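Local coordinates for citrate lyase (Yersinia pestis, PDB 3QLL), which probably acts as a magnesium-dependent lyase related to the beta subunit of citrate lyase, built on a closed beta/alpha barrel, at residues V78-A81 with D82-Q85; A191-A194 with A195-A199; A259-S262 with T263-L267. One frame throughout, in Å; residues are numbered along the deposited sequence.

Interaction 1: residues V78-A81 with D82-Q85; sequences VSQA and DKEQ
K83 reaches back over the turn before it to V78, and shows how a buried lysine can tie a loop to the start of a helix. CB and CG pass over the Q80 carbonyl, with K83 CG 3.4 Å from Q80 O. CD then runs past the S79 carbonyl oxygen and the methyl CG1 of V78. K83 CE lies 3.5 Å from V78 O and 3.6 Å from Q80 OE1, where the Q80 side chain, bent at chi2, comes in at a slant. At the tip, K83 NZ hydrogen-bonds V78 O at 3.2 Å, from above the carbonyl plane. This course follows from the torsions: a bend at chi2 (-69°) folds the chain back, and two extended torsions then carry NZ straight out to the loop. The ammonium group also bonds N109 OD1 and the carbonyl oxygens of L74 and E75, so several oxygens satisfy a buried charge and fix its position.

In the turn itself, D82 N bonds S79 O at 3.1 Å, closing it through Q80 and A81. S79 OG turns to the same residue, but its bonds to D82 N and D82 OD2 are both weak. Nearby, V78 CG1 rests against D82 CB at 3.6 Å, the two side chains crossing at about a right angle.

The turn leads from strand 69-73 into helix 83-91. Through N109, which follows strand 104-107, the lysine also joins two neighbouring strand-to-helix loops at the C-terminal end of a TIM-type barrel, the end that holds the active site in such enzymes.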
loop_
_atom_site.group_PDB
_atom_site.type_symbol
_atom_site.label_atom_id
_atom_site.label_comp_id
_atom_site.label_asym_id
_atom_site.label_seq_id
_atom_site.Cartn_x
_atom_site.Cartn_y
_atom_site.Cartn_z
ATOM N N VAL A 78 16.774 -27.934 3.686
ATOM C CA VAL A 78 17.515 -29.046 3.101
ATOM C C VAL A 78 18.644 -28.530 2.207
ATOM O O VAL A 78 18.414 -27.712 1.317
ATOM C CB VAL A 78 16.595 -29.962 2.273
ATOM C CG1 VAL A 78 17.381 -31.152 1.761
ATOM C CG2 VAL A 78 15.439 -30.440 3.111
ATOM N N SER A 79 19.863 -29.005 2.440
ATOM C CA SER A 79 20.999 -28.660 1.587
ATOM C C SER A 79 20.778 -29.184 0.177
ATOM O O SER A 79 19.986 -30.099 -0.025
ATOM C CB SER A 79 22.285 -29.256 2.150
ATOM O OG SER A 79 22.346 -30.625 1.806
ATOM N N GLN A 80 21.536 -28.670 -0.782
ATOM C CA GLN A 80 21.393 -29.114 -2.158
ATOM C C GLN A 80 21.839 -30.569 -2.324
ATOM O O GLN A 80 21.290 -31.329 -3.140
ATOM C CB GLN A 80 22.178 -28.211 -3.111
ATOM C CG GLN A 80 21.823 -28.423 -4.578
ATOM C CD GLN A 80 20.563 -27.651 -4.989
ATOM O OE1 GLN A 80 19.856 -27.076 -4.155
ATOM N NE2 GLN A 80 20.263 -27.677 -6.280
ATOM N N ALA A 81 22.827 -30.982 -1.541
ATOM C CA ALA A 81 23.312 -32.362 -1.645
ATOM C C ALA A 81 22.278 -33.357 -1.112
ATOM O O ALA A 81 22.287 -34.532 -1.460
ATOM C CB ALA A 81 24.638 -32.511 -0.911
ATOM N N ASP A 82 21.383 -32.864 -0.273
ATOM C CA ASP A 82 20.477 -33.720 0.470
ATOM C C ASP A 82 19.069 -33.834 -0.194
ATOM O O ASP A 82 18.178 -34.504 0.335
ATOM C CB ASP A 82 20.372 -33.204 1.912
ATOM C CG ASP A 82 21.258 -34.010 2.884
ATOM O OD1 ASP A 82 21.007 -35.236 3.025
ATOM O OD2 ASP A 82 22.216 -33.445 3.479
ATOM N N LYS A 83 18.895 -33.183 -1.340
ATOM C CA LYS A 83 17.586 -33.054 -1.993
ATOM C C LYS A 83 17.038 -34.433 -2.401
ATOM O O LYS A 83 15.861 -34.712 -2.228
ATOM C CB LYS A 83 17.629 -32.105 -3.217
ATOM C CG LYS A 83 18.011 -30.659 -2.960
ATOM C CD LYS A 83 16.964 -29.906 -2.183
ATOM C CE LYS A 83 17.428 -28.489 -1.942
ATOM N NZ LYS A 83 16.448 -27.684 -1.181
ATOM N N GLU A 84 17.903 -35.283 -2.949
ATOM C CA GLU A 84 17.455 -36.618 -3.327
ATOM C C GLU A 84 17.129 -37.447 -2.087
ATOM O O GLU A 84 16.087 -38.107 -2.012
ATOM C CB GLU A 84 18.492 -37.335 -4.185
ATOM C CG GLU A 84 17.992 -38.657 -4.736
ATOM C CD GLU A 84 16.980 -38.509 -5.863
ATOM O OE1 GLU A 84 17.249 -37.751 -6.826
ATOM O OE2 GLU A 84 15.900 -39.130 -5.789
ATOM N N GLN A 85 18.053 -37.432 -1.132
ATOM C CA GLN A 85 17.836 -38.056 0.160
ATOM C C GLN A 85 16.473 -37.596 0.749
ATOM O O GLN A 85 15.550 -38.399 0.878
ATOM C CB GLN A 85 18.971 -37.685 1.113
ATOM C CG GLN A 85 18.936 -38.406 2.445
ATOM C CD GLN A 85 19.469 -39.833 2.309
ATOM O OE1 GLN A 85 20.657 -40.047 2.053
ATOM N NE2 GLN A 85 18.584 -40.813 2.462
#

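Interaction 2: residues A191-A194 with A195-A199; sequences ADMA and ADIGA
M193 and I197, one helical turn apart, make the apolar part of this contact. M193, present as selenomethionine, brings its CG to 3.8 Å from I197 CD1, the two chains meeting at a slant. I197 CG1 stands anti to its own carbonyl carbon (chi1 -70°), and this lays the branch along the backbone, with I197 CG1 3.2 Å from M193 O. Further out, M193 packs on L170 and L206, while I197 touches V167 and, across the subunit boundary, V214 of the second subunit.

Backbone hydrogen bonds form the second group. A195 N, D196 N and I197 N bond the carbonyls of A191, D192 and M193 in ordinary helical fashion, the D196 N to D192 O bond measuring 2.7 Å. The pattern changes at A194 O, where A199 N arrives at 2.7 Å and G198 N and I197 N add weak bonds.

The polar side chains point to other parts of the chain. D196 OD2 accepts from V167 N, joining this helix to helix 167-171, and D192 OD2 lies beside E165 OE1; both D192 and E165 are predicted magnesium ligands.

G198 has a positive phi (88°), a backbone conformation that suits glycine. With A199 N bonded to A194 O and G198 N weakly to A195 O, it is the C-prime residue of the Schellman motif that ends helix 190-197.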
loop_
_atom_site.group_PDB
_atom_site.type_symbol
_atom_site.label_atom_id
_atom_site.label_comp_id
_atom_site.label_asym_id
_atom_site.label_seq_id
_atom_site.Cartn_x
_atom_site.Cartn_y
_atom_site.Cartn_z
ATOM N N ALA A 191 11.188 -13.117 5.268
ATOM C CA ALA A 191 12.662 -13.071 5.145
ATOM C C ALA A 191 13.094 -12.904 3.663
ATOM O O ALA A 191 14.001 -12.143 3.374
ATOM C CB ALA A 191 13.318 -14.313 5.780
ATOM N N ASP A 192 12.487 -13.649 2.738
ATOM C CA ASP A 192 12.813 -13.454 1.312
ATOM C C ASP A 192 12.289 -12.139 0.734
ATOM O O ASP A 192 12.967 -11.488 -0.078
ATOM C CB ASP A 192 12.333 -14.644 0.484
ATOM C CG ASP A 192 13.274 -15.846 0.601
ATOM O OD1 ASP A 192 14.501 -15.627 0.619
ATOM O OD2 ASP A 192 12.803 -17.002 0.706
HETATM N N MSE A 193 11.094 -11.749 1.175
HETATM C CA MSE A 193 10.452 -10.482 0.790
HETATM C C MSE A 193 11.344 -9.280 1.175
HETATM O O MSE A 193 11.662 -8.444 0.334
HETATM C CB MSE A 193 9.063 -10.368 1.448
HETATM C CG MSE A 193 8.236 -9.110 1.007
HETATM SE SE MSE A 193 7.833 -9.350 -0.919
HETATM C CE MSE A 193 6.303 -10.609 -0.744
ATOM N N ALA A 194 11.793 -9.246 2.434
ATOM C CA ALA A 194 12.727 -8.204 2.897
ATOM C C ALA A 194 14.025 -8.212 2.091
ATOM O O ALA A 194 14.490 -7.157 1.642
ATOM C CB ALA A 194 13.035 -8.387 4.405
ATOM N N ALA A 195 14.544 -9.404 1.823
ATOM C CA ALA A 195 15.787 -9.520 1.074
ATOM C C ALA A 195 15.600 -9.086 -0.376
ATOM O O ALA A 195 16.442 -8.411 -0.912
ATOM C CB ALA A 195 16.332 -10.973 1.143
ATOM N N ASP A 196 14.473 -9.426 -0.979
ATOM C CA ASP A 196 14.173 -9.066 -2.380
ATOM C C ASP A 196 14.020 -7.541 -2.521
ATOM O O ASP A 196 14.415 -6.936 -3.496
ATOM C CB ASP A 196 12.893 -9.799 -2.851
ATOM C CG ASP A 196 12.806 -9.984 -4.375
ATOM O OD1 ASP A 196 13.822 -10.358 -4.996
ATOM O OD2 ASP A 196 11.715 -9.833 -4.963
ATOM N N ILE A 197 13.476 -6.919 -1.499
ATOM C CA ILE A 197 13.227 -5.482 -1.477
ATOM C C ILE A 197 14.539 -4.776 -1.061
ATOM O O ILE A 197 14.760 -3.606 -1.368
ATOM C CB ILE A 197 12.070 -5.168 -0.465
ATOM C CG1 ILE A 197 10.740 -5.672 -1.008
ATOM C CG2 ILE A 197 11.970 -3.723 -0.100
ATOM C CD1 ILE A 197 9.664 -5.745 0.060
ATOM N N GLY A 198 15.386 -5.454 -0.297
ATOM C CA GLY A 198 16.568 -4.811 0.246
ATOM C C GLY A 198 16.249 -4.153 1.571
ATOM O O GLY A 198 16.945 -3.228 1.996
ATOM N N ALA A 199 15.153 -4.607 2.186
ATOM C CA ALA A 199 14.664 -4.036 3.437
ATOM C C ALA A 199 15.016 -4.907 4.645
ATOM O O ALA A 199 15.346 -6.082 4.485
ATOM C CB ALA A 199 13.148 -3.846 3.356
#

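Interaction 3: residues A259-S262 with T263-L267; sequences AQIS and TINTL
N265 lays its flat carboxamide over the backbone carbonyl of I261, in helix 261-267, which follows the last strand of the beta/alpha barrel. I261 O sits over one face of the amide, 3.3 Å from N265 CG, and the methyl I261 CG2 approaches the same face nearer the nitrogen, 3.5 Å from N265 ND2. The two side chains lie side by side and point the same way. The polar ends of the group are held from outside the helix: OD1 accepts a hydrogen bond from S47 OG, and ND2 makes a weak one to G66 O. S47 ties the helix to the first strand, 47-52, and both partners probably limit rotation of the amide.

A second amide, that of Q260, leads away from the helix. Its chain is extended at chi2 (176°), which carries OE1 to I256 N and NE2 to F229 O, so both ends of a buried side chain are satisfied. I261 and I264 pack on A255 and S47, pressing the helix onto strands 252-255 and 47-52 where the barrel closes.

Along the backbone the bonds are regular: I264 N to Q260 O at 3.1 Å and N265 N to I261 O at 2.9 Å. One carbonyl does double duty. T266 N reaches S262 O at 3.0 Å, and the T266 hydroxyl, placed beside its own backbone N by chi1 of -56°, donates from T266 OG1 to S262 O at 2.8 Å from the opposite face of the carbonyl plane.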
loop_
_atom_site.group_PDB
_atom_site.type_symbol
_atom_site.label_atom_id
_atom_site.label_comp_id
_atom_site.label_asym_id
_atom_site.label_seq_id
_atom_site.Cartn_x
_atom_site.Cartn_y
_atom_site.Cartn_z
ATOM N N ALA A 259 8.881 -25.074 19.831
ATOM C CA ALA A 259 8.703 -24.208 21.008
ATOM C C ALA A 259 7.756 -23.024 20.739
ATOM O O ALA A 259 7.175 -22.436 21.667
ATOM C CB ALA A 259 10.048 -23.693 21.485
ATOM N N GLN A 260 7.636 -22.652 19.470
ATOM C CA GLN A 260 6.809 -21.519 19.112
ATOM C C GLN A 260 5.342 -21.917 19.039
ATOM O O GLN A 260 4.467 -21.055 19.186
ATOM C CB GLN A 260 7.263 -20.923 17.768
ATOM C CG GLN A 260 8.648 -20.324 17.750
ATOM C CD GLN A 260 9.058 -19.852 16.359
ATOM O OE1 GLN A 260 8.622 -20.410 15.336
ATOM N NE2 GLN A 260 9.894 -18.823 16.309
ATOM N N ILE A 261 5.090 -23.222 18.921
ATOM C CA ILE A 261 3.757 -23.717 18.577
ATOM C C ILE A 261 2.679 -23.367 19.593
ATOM O O ILE A 261 1.591 -22.939 19.212
ATOM C CB ILE A 261 3.756 -25.252 18.337
ATOM C CG1 ILE A 261 4.623 -25.593 17.126
ATOM C CG2 ILE A 261 2.347 -25.770 18.060
ATOM C CD1 ILE A 261 4.194 -24.901 15.888
ATOM N N SER A 262 2.963 -23.564 20.876
ATOM C CA SER A 262 1.955 -23.330 21.902
ATOM C C SER A 262 1.599 -21.835 21.957
ATOM O O SER A 262 0.429 -21.472 22.083
ATOM C CB SER A 262 2.435 -23.839 23.281
ATOM O OG SER A 262 3.294 -22.935 23.954
ATOM N N THR A 263 2.605 -20.978 21.857
ATOM C CA THR A 263 2.365 -19.532 21.814
ATOM C C THR A 263 1.440 -19.128 20.657
ATOM O O THR A 263 0.468 -18.388 20.861
ATOM C CB THR A 263 3.700 -18.764 21.673
ATOM O OG1 THR A 263 4.542 -19.048 22.815
ATOM C CG2 THR A 263 3.455 -17.293 21.622
ATOM N N ILE A 264 1.709 -19.663 19.472
ATOM C CA ILE A 264 0.942 -19.334 18.288
ATOM C C ILE A 264 -0.491 -19.891 18.421
ATOM O O ILE A 264 -1.475 -19.205 18.103
ATOM C CB ILE A 264 1.605 -19.882 17.017
ATOM C CG1 ILE A 264 2.875 -19.087 16.682
ATOM C CG2 ILE A 264 0.620 -19.873 15.866
ATOM C CD1 ILE A 264 3.734 -19.719 15.562
ATOM N N ASN A 265 -0.611 -21.138 18.870
ATOM C CA ASN A 265 -1.918 -21.738 19.098
ATOM C C ASN A 265 -2.816 -20.954 20.027
ATOM O O ASN A 265 -3.961 -20.633 19.697
ATOM C CB ASN A 265 -1.766 -23.166 19.619
ATOM C CG ASN A 265 -1.388 -24.124 18.515
ATOM O OD1 ASN A 265 -1.497 -23.779 17.340
ATOM N ND2 ASN A 265 -0.982 -25.331 18.870
ATOM N N THR A 266 -2.262 -20.605 21.171
ATOM C CA THR A 266 -2.995 -19.878 22.187
ATOM C C THR A 266 -3.507 -18.534 21.703
ATOM O O THR A 266 -4.675 -18.211 21.910
ATOM C CB THR A 266 -2.135 -19.657 23.440
ATOM O OG1 THR A 266 -1.663 -20.920 23.914
ATOM C CG2 THR A 266 -2.946 -18.956 24.509
ATOM N N LEU A 267 -2.627 -17.768 21.055
ATOM C CA LEU A 267 -2.933 -16.399 20.626
ATOM C C LEU A 267 -3.970 -16.336 19.475
ATOM O O LEU A 267 -4.672 -15.336 19.314
ATOM C CB LEU A 267 -1.638 -15.643 20.237
ATOM C CG LEU A 267 -0.708 -15.295 21.425
ATOM C CD1 LEU A 267 0.561 -14.565 20.990
ATOM C CD2 LEU A 267 -1.432 -14.468 22.463
#

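How the interactions relate
The three contacts follow one another along the chain without overlapping, and all belong to one eight-stranded parallel barrel. Interaction 1 spans the end of the loop after strand 69-73 and the first turn of helix 83-91, interaction 2 lies in the helix after strand 183-188, and interaction 3 in the helix after strand 252-255. The centres of interactions 1 and 2 are about 25 Å apart, those of interactions 2 and 3 about 26 Å, and those of interactions 1 and 3 about 30 Å; none touches another. Interaction 2 holds a predicted magnesium ligand, D192, and interaction 1 lies near the same predicted site, whereas interaction 3 sits away from it, where the last strand meets the first.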